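CAMP factor (Mobiluncus curtisii, PDB 6JLC) is a bacterial toxin that probably forms pores in membranes and, as in other CAMP factors, contributes to the lysis of red blood cells. Local coordinates at residues A[200-203]-A[204-207]. Numbering follows the deposited sequence.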
ATOM      1  N   LYS A 200      17.624  -4.156  13.446  1.00 36.14           N
ATOM      2  CA  LYS A 200      17.094  -4.338  14.789  1.00 47.29           C
ATOM      3  C   LYS A 200      16.636  -3.029  15.414  1.00 45.21           C
ATOM      4  O   LYS A 200      16.454  -2.964  16.636  1.00 38.99           O
ATOM      5  CB  LYS A 200      18.136  -5.018  15.680  1.00 52.03           C
ATOM      6  CG  LYS A 200      18.348  -6.494  15.364  1.00 59.82           C
ATOM      7  CD  LYS A 200      17.120  -7.330  15.716  1.00 62.18           C
ATOM      8  CE  LYS A 200      16.464  -7.911  14.468  1.00 66.70           C
ATOM      9  NZ  LYS A 200      15.457  -8.962  14.797  1.00 69.24           N
ATOM     10  N   ALA A 201      16.465  -1.982  14.606  1.00 45.45           N
ATOM     11  CA  ALA A 201      15.948  -0.721  15.120  1.00 43.61           C
ATOM     12  C   ALA A 201      14.584  -0.935  15.758  1.00 32.43           C
ATOM     13  O   ALA A 201      13.741  -1.662  15.226  1.00 32.69           O
ATOM     14  CB  ALA A 201      15.842   0.312  13.997  1.00 41.37           C
ATOM     15  N   THR A 202      14.370  -0.298  16.906  1.00 32.06           N
ATOM     16  CA  THR A 202      13.085  -0.380  17.579  1.00 32.45           C
ATOM     17  C   THR A 202      12.105   0.622  16.984  1.00 29.60           C
ATOM     18  O   THR A 202      12.486   1.573  16.299  1.00 27.65           O
ATOM     19  CB  THR A 202      13.218  -0.085  19.068  1.00 35.43           C
ATOM     20  OG1 THR A 202      13.734   1.243  19.233  1.00 36.65           O
ATOM     21  CG2 THR A 202      14.141  -1.101  19.746  1.00 39.79           C
ATOM     22  N   VAL A 203      10.821   0.397  17.275  1.00 29.78           N
ATOM     23  CA  VAL A 203       9.795   1.383  16.938  1.00 28.13           C
ATOM     24  C   VAL A 203      10.209   2.760  17.435  1.00 28.78           C
ATOM     25  O   VAL A 203      10.174   3.747  16.693  1.00 25.58           O
ATOM     26  CB  VAL A 203       8.437   0.960  17.522  1.00 27.02           C
ATOM     27  CG1 VAL A 203       7.406   2.078  17.356  1.00 23.67           C
ATOM     28  CG2 VAL A 203       7.970  -0.338  16.849  1.00 27.77           C
ATOM     29  N   ALA A 204      10.640   2.835  18.694  1.00 27.64           N
ATOM     30  CA  ALA A 204      11.013   4.119  19.279  1.00 30.27           C
ATOM     31  C   ALA A 204      12.170   4.765  18.528  1.00 26.98           C
ATOM     32  O   ALA A 204      12.206   5.992  18.370  1.00 27.16           O
ATOM     33  CB  ALA A 204      11.379   3.937  20.751  1.00 30.50           C
ATOM     34  N   GLU A 205      13.146   3.968  18.094  1.00 28.41           N
ATOM     35  CA  GLU A 205      14.259   4.546  17.346  1.00 30.43           C
ATOM     36  C   GLU A 205      13.782   5.126  16.018  1.00 30.52           C
ATOM     37  O   GLU A 205      14.289   6.157  15.565  1.00 25.69           O
ATOM     38  CB  GLU A 205      15.356   3.503  17.100  1.00 36.05           C
ATOM     39  CG  GLU A 205      16.193   3.118  18.322  1.00 35.46           C
ATOM     40  CD  GLU A 205      17.166   1.989  18.013  1.00 47.78           C
ATOM     41  OE1 GLU A 205      16.720   0.832  17.858  1.00 50.99           O
ATOM     42  OE2 GLU A 205      18.383   2.257  17.904  1.00 56.40           O
ATOM     43  N   CYS A 206      12.810   4.473  15.376  1.00 26.45           N
ATOM     44  CA  CYS A 206      12.284   4.995  14.117  1.00 30.24           C
ATOM     45  C   CYS A 206      11.484   6.275  14.351  1.00 23.92           C
ATOM     46  O   CYS A 206      11.662   7.265  13.628  1.00 27.92           O
ATOM     47  CB  CYS A 206      11.424   3.928  13.428  1.00 27.52           C
ATOM     48  SG  CYS A 206      12.369   2.487  12.869  1.00 30.47           S
ATOM     49  N   ASP A 207      10.603   6.274  15.363  1.00 23.66           N
ATOM     50  CA  ASP A 207       9.839   7.479  15.695  1.00 25.03           C
ATOM     51  C   ASP A 207      10.758   8.641  16.053  1.00 26.27           C
ATOM     52  O   ASP A 207      10.505   9.786  15.665  1.00 25.32           O
ATOM     53  CB  ASP A 207       8.883   7.213  16.865  1.00 26.53           C
ATOM     54  CG  ASP A 207       7.730   6.285  16.498  1.00 34.54           C
ATOM     55  OD1 ASP A 207       7.406   6.160  15.296  1.00 35.46           O
ATOM     56  OD2 ASP A 207       7.151   5.688  17.427  1.00 30.93           O
TER
HETATM   57  O   HOH W   1      18.174  -1.350  18.541  1.00 63.21           O
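The carboxylate of Glu-205 turns back to the amide N-H of Thr-202, which reaches its OE1 from the anti side, 22° out of the carboxylate plane. The bond is short and fairly straight, 2.8 Å from Thr-202 N to Glu-205 OE1. Farther out on that side, CA of Ala-201 sits under the face, 3.2 Å from Glu-205 OE1. On the opposite side lie the Thr-202 CG2 methyl and a water donating to Glu-205 OE1 and Lys-200 O. The other carboxylate oxygen, OE2, forms a salt bridge with Lys-198.

In return, the Thr-202 hydroxyl accepts from the backbone of Glu-205, with N to OG1 at 3.0 Å. Chi1 of Thr-202, 60°, sets OG1 between its own N and carbonyl carbon, facing the first turn of the helix. The two side chains cross nearly at right angles, and CG of Glu-205 comes within 3.2 Å of Thr-202 OG1. These reciprocal bonds make a capping box, a textbook helix cap with Thr-202 as N-cap.

The main chain then takes over: Cys-206 N donates to Thr-202 O, and Asp-207 N to Val-203 O at 2.9 Å. Val-203 and Asp-207 lie side by side, with Val-203 CG1 3.6 Å from Asp-207 OD2, while the other carboxylate oxygen of Asp-207 is hydrogen-bonded to Tyr-94. On the buried side, the Ala-201 methyl packs loosely against the Cys-206 sulfur, and both side chains touch helix 152-173.

The cap thus joins the loop after helix 179-197 to the start of helix 203-222, in the C-terminal part of the CAMP factor, the portion in this chain. It satisfies the N-H of Glu-205, for which the helix has no preceding turn to supply a carbonyl, and the Glu-205 carboxylate, at N3, would probably interact favourably with the positive end of the helix dipole.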